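Local coordinates for uncharacterized protein (Pseudomonas aeruginosa, PDB 4E72), which is of unknown function but belongs to the DUF3298 family and is made with a signal sequence, consistent with export from the cytoplasm, probably as a lipoprotein, at residues A[29-34]-A[73-78]; A[93-98]-A[182-187]; A[97-102]-A[123-128]. All blocks are in the same frame, centred on the assembly; numbering follows the deposited sequence.

Following the chain from the N terminus, interaction 1 comes first: helix 68-78 returns to the start of strand 30-37 and closes a loop of 38 residues. Strand 84-95 then runs through the same mixed sheet, beside strand 30-37, to the turn from which interactions 2 and 3 both start; they share Gly97 and Leu98. Interaction 3 closes the shorter loop, the hairpin of strands 98-108 and 115-124, and lies nested within the longer one closed by interaction 2. Their centres lie about 9 Å apart, whereas those of interactions 1 and 2 are about 33 Å apart, on opposite sides of the chain's centre. Interaction 2 ties the mixed sheet to the loop between strands 179-181 and 187-190.

Interaction 1. Residues A[29-34]-A[73-78]; sequences PLVNID and RQFLDS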
loop_
_atom_site.group_PDB
_atom_site.type_symbol
_atom_site.label_atom_id
_atom_site.label_comp_id
_atom_site.label_asym_id
_atom_site.label_seq_id
_atom_site.Cartn_x
_atom_site.Cartn_y
_atom_site.Cartn_z
ATOM N N PRO A 29 17.887 8.260 17.238
ATOM C CA PRO A 29 16.850 7.387 16.625
ATOM C C PRO A 29 15.437 7.924 16.850
ATOM O O PRO A 29 15.130 8.463 17.918
ATOM C CB PRO A 29 17.073 6.051 17.327
ATOM C CG PRO A 29 18.536 6.075 17.687
ATOM C CD PRO A 29 18.751 7.477 18.153
ATOM N N LEU A 30 14.602 7.805 15.811
ATOM C CA LEU A 30 13.261 8.379 15.664
ATOM C C LEU A 30 12.246 7.384 15.110
ATOM O O LEU A 30 12.540 6.672 14.151
ATOM C CB LEU A 30 13.435 9.555 14.648
ATOM C CG LEU A 30 12.254 10.424 14.201
ATOM C CD1 LEU A 30 12.746 11.837 13.887
ATOM C CD2 LEU A 30 11.610 9.871 12.918
ATOM N N VAL A 31 11.033 7.388 15.678
ATOM C CA VAL A 31 9.885 6.594 15.223
ATOM C C VAL A 31 8.730 7.545 14.939
ATOM O O VAL A 31 8.286 8.274 15.831
ATOM C CB VAL A 31 9.438 5.433 16.158
ATOM C CG1 VAL A 31 8.196 4.737 15.592
ATOM C CG2 VAL A 31 10.560 4.423 16.338
ATOM N N ASN A 32 8.246 7.528 13.698
ATOM C CA ASN A 32 7.149 8.391 13.284
ATOM C C ASN A 32 5.971 7.524 12.812
ATOM O O ASN A 32 6.090 6.822 11.814
ATOM C CB ASN A 32 7.639 9.387 12.204
ATOM C CG ASN A 32 6.603 10.389 11.752
ATOM O OD1 ASN A 32 5.466 10.048 11.392
ATOM N ND2 ASN A 32 6.999 11.646 11.708
ATOM N N ILE A 33 4.857 7.541 13.569
ATOM C CA ILE A 33 3.655 6.736 13.291
ATOM C C ILE A 33 2.446 7.651 13.083
ATOM O O ILE A 33 2.091 8.416 13.980
ATOM C CB ILE A 33 3.384 5.680 14.415
ATOM C CG1 ILE A 33 4.513 4.617 14.464
ATOM C CG2 ILE A 33 1.987 4.997 14.241
ATOM C CD1 ILE A 33 4.603 3.880 15.760
ATOM N N ASP A 34 1.812 7.546 11.898
ATOM C CA ASP A 34 0.636 8.308 11.478
ATOM C C ASP A 34 -0.451 7.327 11.048
ATOM O O ASP A 34 -0.503 6.909 9.894
ATOM C CB ASP A 34 1.011 9.285 10.342
ATOM C CG ASP A 34 -0.120 10.158 9.802
ATOM O OD1 ASP A 34 -1.237 10.136 10.395
ATOM O OD2 ASP A 34 0.100 10.848 8.775
ATOM N N ARG A 73 8.574 1.142 21.026
ATOM C CA ARG A 73 9.389 0.859 22.211
ATOM C C ARG A 73 10.574 -0.059 21.835
ATOM O O ARG A 73 11.719 0.259 22.179
ATOM C CB ARG A 73 8.502 0.231 23.304
ATOM C CG ARG A 73 9.207 -0.363 24.519
ATOM C CD ARG A 73 8.212 -0.643 25.647
ATOM N NE ARG A 73 7.190 -1.648 25.311
ATOM C CZ ARG A 73 5.884 -1.403 25.178
ATOM N NH1 ARG A 73 5.413 -0.167 25.319
ATOM N NH2 ARG A 73 5.041 -2.388 24.900
ATOM N N GLN A 74 10.300 -1.185 21.134
ATOM C CA GLN A 74 11.358 -2.103 20.719
ATOM C C GLN A 74 12.380 -1.426 19.755
ATOM O O GLN A 74 13.581 -1.540 19.985
ATOM C CB GLN A 74 10.773 -3.362 20.081
ATOM C CG GLN A 74 11.846 -4.433 19.813
ATOM C CD GLN A 74 11.342 -5.628 19.047
ATOM O OE1 GLN A 74 10.140 -5.874 18.928
ATOM N NE2 GLN A 74 12.264 -6.407 18.524
ATOM N N PHE A 75 11.914 -0.698 18.722
ATOM C CA PHE A 75 12.819 -0.032 17.762
ATOM C C PHE A 75 13.727 0.972 18.461
ATOM O O PHE A 75 14.928 0.956 18.221
ATOM C CB PHE A 75 12.029 0.664 16.617
ATOM C CG PHE A 75 12.927 1.292 15.573
ATOM C CD1 PHE A 75 13.358 0.562 14.475
ATOM C CD2 PHE A 75 13.365 2.609 15.704
ATOM C CE1 PHE A 75 14.210 1.143 13.516
ATOM C CE2 PHE A 75 14.215 3.188 14.747
ATOM C CZ PHE A 75 14.619 2.453 13.655
ATOM N N LEU A 76 13.160 1.835 19.327
ATOM C CA LEU A 76 13.924 2.844 20.066
ATOM C C LEU A 76 14.917 2.210 21.044
ATOM O O LEU A 76 15.986 2.776 21.280
ATOM C CB LEU A 76 12.977 3.808 20.826
ATOM C CG LEU A 76 12.098 4.773 19.969
ATOM C CD1 LEU A 76 11.213 5.623 20.852
ATOM C CD2 LEU A 76 12.944 5.686 19.057
ATOM N N ASP A 77 14.586 1.026 21.585
ATOM C CA ASP A 77 15.440 0.330 22.556
ATOM C C ASP A 77 16.657 -0.336 21.889
ATOM O O ASP A 77 17.670 -0.511 22.542
ATOM C CB ASP A 77 14.623 -0.725 23.352
ATOM C CG ASP A 77 15.299 -1.221 24.626
ATOM O OD1 ASP A 77 15.518 -0.391 25.553
ATOM O OD2 ASP A 77 15.601 -2.436 24.708
ATOM N N SER A 78 16.568 -0.707 20.625
ATOM C CA SER A 78 17.664 -1.419 19.959
ATOM C C SER A 78 18.299 -0.651 18.787
ATOM O O SER A 78 19.313 -1.116 18.257
ATOM C CB SER A 78 17.172 -2.779 19.460
ATOM O OG SER A 78 15.990 -2.702 18.680
#
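Strand 30-34 and helix 73-78 run nearly antiparallel, at 163°, with their axes 8.6 Å apart at closest approach, and Pro29 faces Leu76 where strand and helix come together. This is helix-on-sheet packing: the last turn of helix 68-78 lies over one face of the mixed sheet and is held there by apolar contacts. On the strand side, Val31 meets both Phe75 and Leu76 through one methyl, CG2, which stands anti to its own carbonyl carbon and is directed at the helix. That methyl touches two successive helix residues: it approaches the Phe75 ring obliquely and meets the CD2 methyl of Leu76 at 3.8 Å. Phe75 holds its CG anti to the backbone N (chi1 -177°), which carries the ring down to the strand; the same side chain also touches Trp83 and Ser85. Leu76 reaches the residue just before the strand, its CD2 lying 3.7 Å from the carbonyl O of Pro29. Strand 30-37 is itself paired on both sides, through Val31 with His18 and through Leu30 with Ser85. The tightest approach is that of Val31 CG2 to Phe75 CD2, at 3.4 Å.

Interaction 2. Residues A[93-98]-A[182-187]; sequences EQHDGL and LTFGAV
His95, at the end of strand 84-95 where a type I' turn leads to Leu98, lays its imidazole against residues 182-184. From CB, which lies 4.1 Å from Phe184 CD1, chi1 of 68° places CG between the backbone N and the carbonyl carbon and turns the ring toward the loop. CG and ND1 lie beneath the edge of Phe184 in a T-shaped stack, planes 85° apart, while Phe184 CB sits over the imidazole centre as a CH-pi contact. ND1 donates to Asp96 OD2 (3.0 Å), which also accepts from Gly224 N. At the tip, NE2 donates to Leu182 O (2.8 Å), and CE1 passes 3.5 Å from that same oxygen. The two bonds, both close to the ring plane, fix the ring's rotation. Alongside, Glu93 OE1 accepts from Phe184 N at 2.9 Å, and its OE2 rests against Thr183 CG2. On the side of the imidazole away from Phe184 CB, Leu98 CD1 packs on Leu182 CD1. The contact joins the hairpin turn between strands 84-95 and 98-108 to the loop linking strands 179-181 and 187-190, with Pro223 packing against Phe184.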
loop_
_atom_site.group_PDB
_atom_site.type_symbol
_atom_site.label_atom_id
_atom_site.label_comp_id
_atom_site.label_asym_id
_atom_site.label_seq_id
_atom_site.Cartn_x
_atom_site.Cartn_y
_atom_site.Cartn_z
ATOM N N GLU A 93 -9.214 6.480 -0.803
ATOM C CA GLU A 93 -10.552 6.741 -1.354
ATOM C C GLU A 93 -11.650 6.053 -0.579
ATOM O O GLU A 93 -11.425 5.024 0.059
ATOM C CB GLU A 93 -10.649 6.268 -2.814
ATOM C CG GLU A 93 -10.220 7.296 -3.848
ATOM C CD GLU A 93 -9.674 6.698 -5.128
ATOM O OE1 GLU A 93 -10.453 6.032 -5.845
ATOM O OE2 GLU A 93 -8.471 6.902 -5.418
ATOM N N GLN A 94 -12.859 6.613 -0.677
ATOM C CA GLN A 94 -14.096 6.046 -0.142
ATOM C C GLN A 94 -15.140 6.173 -1.215
ATOM O O GLN A 94 -15.404 7.297 -1.666
ATOM C CB GLN A 94 -14.542 6.732 1.154
ATOM C CG GLN A 94 -13.676 6.331 2.324
ATOM C CD GLN A 94 -14.323 6.648 3.628
ATOM O OE1 GLN A 94 -15.301 6.025 4.020
ATOM N NE2 GLN A 94 -13.757 7.595 4.343
ATOM N N HIS A 95 -15.679 5.028 -1.681
ATOM C CA HIS A 95 -16.724 4.985 -2.710
ATOM C C HIS A 95 -17.440 3.654 -2.676
ATOM O O HIS A 95 -16.814 2.613 -2.457
ATOM C CB HIS A 95 -16.177 5.255 -4.137
ATOM C CG HIS A 95 -15.283 4.174 -4.677
ATOM N ND1 HIS A 95 -15.784 3.151 -5.472
ATOM C CD2 HIS A 95 -13.949 3.983 -4.501
ATOM C CE1 HIS A 95 -14.752 2.369 -5.746
ATOM N NE2 HIS A 95 -13.623 2.829 -5.185
ATOM N N ASP A 96 -18.753 3.707 -2.887
ATOM C CA ASP A 96 -19.682 2.586 -3.050
ATOM C C ASP A 96 -19.595 1.557 -1.903
ATOM O O ASP A 96 -19.738 0.354 -2.136
ATOM C CB ASP A 96 -19.409 1.918 -4.425
ATOM C CG ASP A 96 -19.604 2.865 -5.616
ATOM O OD1 ASP A 96 -20.720 3.397 -5.773
ATOM O OD2 ASP A 96 -18.624 3.085 -6.375
ATOM N N GLY A 97 -19.379 2.046 -0.681
ATOM C CA GLY A 97 -19.246 1.200 0.499
ATOM C C GLY A 97 -17.855 0.618 0.714
ATOM O O GLY A 97 -17.656 -0.161 1.648
ATOM N N LEU A 98 -16.884 0.972 -0.145
ATOM C CA LEU A 98 -15.495 0.518 -0.037
ATOM C C LEU A 98 -14.604 1.573 0.614
ATOM O O LEU A 98 -14.792 2.763 0.367
ATOM C CB LEU A 98 -14.884 0.157 -1.406
ATOM C CG LEU A 98 -15.563 -0.876 -2.321
ATOM C CD1 LEU A 98 -14.657 -1.178 -3.497
ATOM C CD2 LEU A 98 -15.850 -2.171 -1.605
ATOM N N LEU A 182 -8.988 -1.111 -5.595
ATOM C CA LEU A 182 -10.221 -0.889 -6.318
ATOM C C LEU A 182 -10.529 0.621 -6.306
ATOM O O LEU A 182 -11.497 1.075 -5.688
ATOM C CB LEU A 182 -11.382 -1.729 -5.737
ATOM C CG LEU A 182 -11.319 -3.268 -5.948
ATOM C CD1 LEU A 182 -12.482 -3.953 -5.242
ATOM C CD2 LEU A 182 -11.353 -3.645 -7.447
ATOM N N THR A 183 -9.672 1.410 -6.988
ATOM C CA THR A 183 -9.842 2.858 -7.083
ATOM C C THR A 183 -11.037 3.136 -8.050
ATOM O O THR A 183 -11.498 2.240 -8.777
ATOM C CB THR A 183 -8.513 3.541 -7.426
ATOM O OG1 THR A 183 -7.827 2.761 -8.394
ATOM C CG2 THR A 183 -7.611 3.685 -6.206
ATOM N N PHE A 184 -11.612 4.322 -7.946
ATOM C CA PHE A 184 -12.834 4.652 -8.682
ATOM C C PHE A 184 -12.620 4.777 -10.206
ATOM O O PHE A 184 -13.452 4.285 -10.955
ATOM C CB PHE A 184 -13.474 5.930 -8.122
ATOM C CG PHE A 184 -14.790 6.309 -8.744
ATOM C CD1 PHE A 184 -15.987 5.825 -8.230
ATOM C CD2 PHE A 184 -14.840 7.180 -9.831
ATOM C CE1 PHE A 184 -17.211 6.159 -8.825
ATOM C CE2 PHE A 184 -16.068 7.521 -10.422
ATOM C CZ PHE A 184 -17.245 7.008 -9.913
ATOM N N GLY A 185 -11.520 5.401 -10.633
ATOM C CA GLY A 185 -11.274 5.669 -12.048
ATOM C C GLY A 185 -10.845 4.497 -12.891
ATOM O O GLY A 185 -11.188 4.426 -14.071
ATOM N N ALA A 186 -10.086 3.580 -12.282
ATOM C CA ALA A 186 -9.496 2.382 -12.879
ATOM C C ALA A 186 -8.994 1.498 -11.759
ATOM O O ALA A 186 -8.975 1.948 -10.613
ATOM C CB ALA A 186 -8.332 2.778 -13.789
ATOM N N VAL A 187 -8.620 0.244 -12.051
ATOM C CA VAL A 187 -8.008 -0.578 -11.013
ATOM C C VAL A 187 -6.504 -0.135 -10.908
ATOM O O VAL A 187 -5.795 -0.087 -11.921
ATOM C CB VAL A 187 -8.215 -2.096 -11.259
ATOM C CG1 VAL A 187 -7.254 -2.955 -10.428
ATOM C CG2 VAL A 187 -9.651 -2.487 -10.947
#

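Interaction 3. Residues A[97-102]-A[123-128]; sequences GLVIIE and YDRRQH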
loop_
_atom_site.group_PDB
_atom_site.type_symbol
_atom_site.label_atom_id
_atom_site.label_comp_id
_atom_site.label_asym_id
_atom_site.label_seq_id
_atom_site.Cartn_x
_atom_site.Cartn_y
_atom_site.Cartn_z
ATOM N N GLY A 97 -19.379 2.046 -0.681
ATOM C CA GLY A 97 -19.246 1.200 0.499
ATOM C C GLY A 97 -17.855 0.618 0.714
ATOM O O GLY A 97 -17.656 -0.161 1.648
ATOM N N LEU A 98 -16.884 0.972 -0.145
ATOM C CA LEU A 98 -15.495 0.518 -0.037
ATOM C C LEU A 98 -14.604 1.573 0.614
ATOM O O LEU A 98 -14.792 2.763 0.367
ATOM C CB LEU A 98 -14.884 0.157 -1.406
ATOM C CG LEU A 98 -15.563 -0.876 -2.321
ATOM C CD1 LEU A 98 -14.657 -1.178 -3.497
ATOM C CD2 LEU A 98 -15.850 -2.171 -1.605
ATOM N N VAL A 99 -13.620 1.132 1.427
ATOM C CA VAL A 99 -12.619 2.035 2.029
ATOM C C VAL A 99 -11.270 1.601 1.480
ATOM O O VAL A 99 -10.897 0.451 1.668
ATOM C CB VAL A 99 -12.619 2.105 3.587
ATOM C CG1 VAL A 99 -11.732 3.252 4.083
ATOM C CG2 VAL A 99 -14.023 2.258 4.137
ATOM N N ILE A 100 -10.582 2.473 0.732
ATOM C CA ILE A 100 -9.272 2.132 0.176
ATOM C C ILE A 100 -8.223 2.831 1.026
ATOM O O ILE A 100 -8.145 4.046 1.017
ATOM C CB ILE A 100 -9.095 2.419 -1.345
ATOM C CG1 ILE A 100 -10.305 2.016 -2.215
ATOM C CG2 ILE A 100 -7.734 1.879 -1.874
ATOM C CD1 ILE A 100 -10.878 0.591 -2.102
ATOM N N ILE A 101 -7.499 2.062 1.826
ATOM C CA ILE A 101 -6.457 2.555 2.720
ATOM C C ILE A 101 -5.114 2.313 2.066
ATOM O O ILE A 101 -4.830 1.186 1.658
ATOM C CB ILE A 101 -6.543 1.900 4.135
ATOM C CG1 ILE A 101 -7.885 2.286 4.827
ATOM C CG2 ILE A 101 -5.343 2.328 5.013
ATOM C CD1 ILE A 101 -8.297 1.396 5.944
ATOM N N GLU A 102 -4.309 3.383 1.944
ATOM C CA GLU A 102 -2.944 3.305 1.414
ATOM C C GLU A 102 -1.952 3.322 2.575
ATOM O O GLU A 102 -2.060 4.165 3.482
ATOM C CB GLU A 102 -2.638 4.426 0.413
ATOM C CG GLU A 102 -1.474 4.035 -0.488
ATOM C CD GLU A 102 -1.024 4.982 -1.584
ATOM O OE1 GLU A 102 -1.871 5.692 -2.176
ATOM O OE2 GLU A 102 0.187 4.954 -1.899
ATOM N N TYR A 123 -11.135 -2.469 2.018
ATOM C CA TYR A 123 -12.137 -2.877 2.989
ATOM C C TYR A 123 -13.560 -2.656 2.475
ATOM O O TYR A 123 -13.957 -1.518 2.216
ATOM C CB TYR A 123 -11.921 -2.119 4.307
ATOM C CG TYR A 123 -12.792 -2.644 5.424
ATOM C CD1 TYR A 123 -12.417 -3.768 6.156
ATOM C CD2 TYR A 123 -13.981 -2.006 5.765
ATOM C CE1 TYR A 123 -13.223 -4.266 7.179
ATOM C CE2 TYR A 123 -14.805 -2.504 6.779
ATOM C CZ TYR A 123 -14.420 -3.636 7.480
ATOM O OH TYR A 123 -15.187 -4.110 8.511
ATOM N N ASP A 124 -14.333 -3.740 2.351
ATOM C CA ASP A 124 -15.743 -3.685 1.933
ATOM C C ASP A 124 -16.644 -3.587 3.171
ATOM O O ASP A 124 -16.655 -4.486 4.009
ATOM C CB ASP A 124 -16.105 -4.907 1.082
ATOM C CG ASP A 124 -17.516 -4.932 0.492
ATOM O OD1 ASP A 124 -18.148 -3.843 0.374
ATOM O OD2 ASP A 124 -17.963 -6.015 0.096
ATOM N N ARG A 125 -17.353 -2.471 3.304
ATOM C CA ARG A 125 -18.237 -2.223 4.447
ATOM C C ARG A 125 -19.558 -3.009 4.365
ATOM O O ARG A 125 -20.202 -3.220 5.396
ATOM C CB ARG A 125 -18.550 -0.724 4.572
ATOM C CG ARG A 125 -17.358 0.135 4.940
ATOM C CD ARG A 125 -17.640 1.572 4.593
ATOM N NE ARG A 125 -18.784 2.092 5.339
ATOM C CZ ARG A 125 -19.492 3.161 4.993
ATOM N NH1 ARG A 125 -19.187 3.843 3.894
ATOM N NH2 ARG A 125 -20.517 3.551 5.731
ATOM N N ARG A 126 -19.968 -3.411 3.143
ATOM C CA ARG A 126 -21.189 -4.177 2.893
ATOM C C ARG A 126 -21.023 -5.587 3.498
ATOM O O ARG A 126 -21.959 -6.098 4.106
ATOM C CB ARG A 126 -21.480 -4.229 1.374
ATOM C CG ARG A 126 -22.867 -4.743 0.993
ATOM C CD ARG A 126 -22.946 -4.975 -0.506
ATOM N NE ARG A 126 -24.235 -5.530 -0.923
ATOM C CZ ARG A 126 -24.465 -6.094 -2.108
ATOM N NH1 ARG A 126 -23.488 -6.203 -3.002
ATOM N NH2 ARG A 126 -25.670 -6.566 -2.401
ATOM N N GLN A 127 -19.813 -6.167 3.376
ATOM C CA GLN A 127 -19.423 -7.487 3.891
ATOM C C GLN A 127 -18.617 -7.442 5.218
ATOM O O GLN A 127 -18.487 -8.485 5.861
ATOM C CB GLN A 127 -18.565 -8.224 2.846
ATOM C CG GLN A 127 -19.311 -8.703 1.608
ATOM C CD GLN A 127 -18.346 -9.349 0.642
ATOM O OE1 GLN A 127 -18.158 -10.570 0.644
ATOM N NE2 GLN A 127 -17.661 -8.542 -0.162
ATOM N N HIS A 128 -18.048 -6.264 5.601
ATOM C CA HIS A 128 -17.178 -6.065 6.784
ATOM C C HIS A 128 -15.961 -6.989 6.616
ATOM O O HIS A 128 -15.652 -7.824 7.464
ATOM C CB HIS A 128 -17.919 -6.290 8.123
ATOM C CG HIS A 128 -19.244 -5.600 8.202
ATOM N ND1 HIS A 128 -19.339 -4.247 8.483
ATOM C CD2 HIS A 128 -20.488 -6.101 8.025
ATOM C CE1 HIS A 128 -20.635 -3.972 8.480
ATOM N NE2 HIS A 128 -21.365 -5.055 8.208
HETATM O O HOH W 1 -16.840 4.082 2.513
#
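Val99 and Tyr123 form an antiparallel hydrogen-bonded pair at the open end of the hairpin made by strands 98-108 and 115-124. Val99 N donates to Tyr123 O (2.8 Å) and Tyr123 N returns a bond to Val99 O (3.0 Å). Their CB atoms point to the same face of the sheet, but the side chains then part: Tyr123 CG is anti to the backbone N (chi1 -171°), and the phenol leads off to Glu41, leaving the valine's CG2 methyl to the next residue along. Arg125 crosses that methyl obliquely with the apolar part of its chain, CD lying 3.7 Å from Val99 CG2. Its backbone N donates to Gly97 O (2.9 Å), and its CB, CG and CD curl around the same oxygen. A bend at chi3 (62°) then turns the guanidinium past Gly97 CA. NH1 binds a water at 2.7 Å that donates in turn to Leu98 O, and the guanidinium also reaches Gly4 O and Asp7 O of the N-terminal segment.

On the other face, Leu98 and Asp124 form the neighbouring non-hydrogen-bonded pair. The leucine's CD2 methyl lies beside the carboxylate, 3.5 Å from Asp124 OD1. That oxygen takes a weak bond from Arg126 N, while OD2 uses its anti lone pair to accept from Gln127 NE2 (2.6 Å), so the carboxylate braces the bend after the strand. The pairing continues between Ile101 and Ile121. Strand 84-95 flanks strand 98-108 on its other edge, and helix 44-54 covers the Tyr123 face through Leu44 and Ile47.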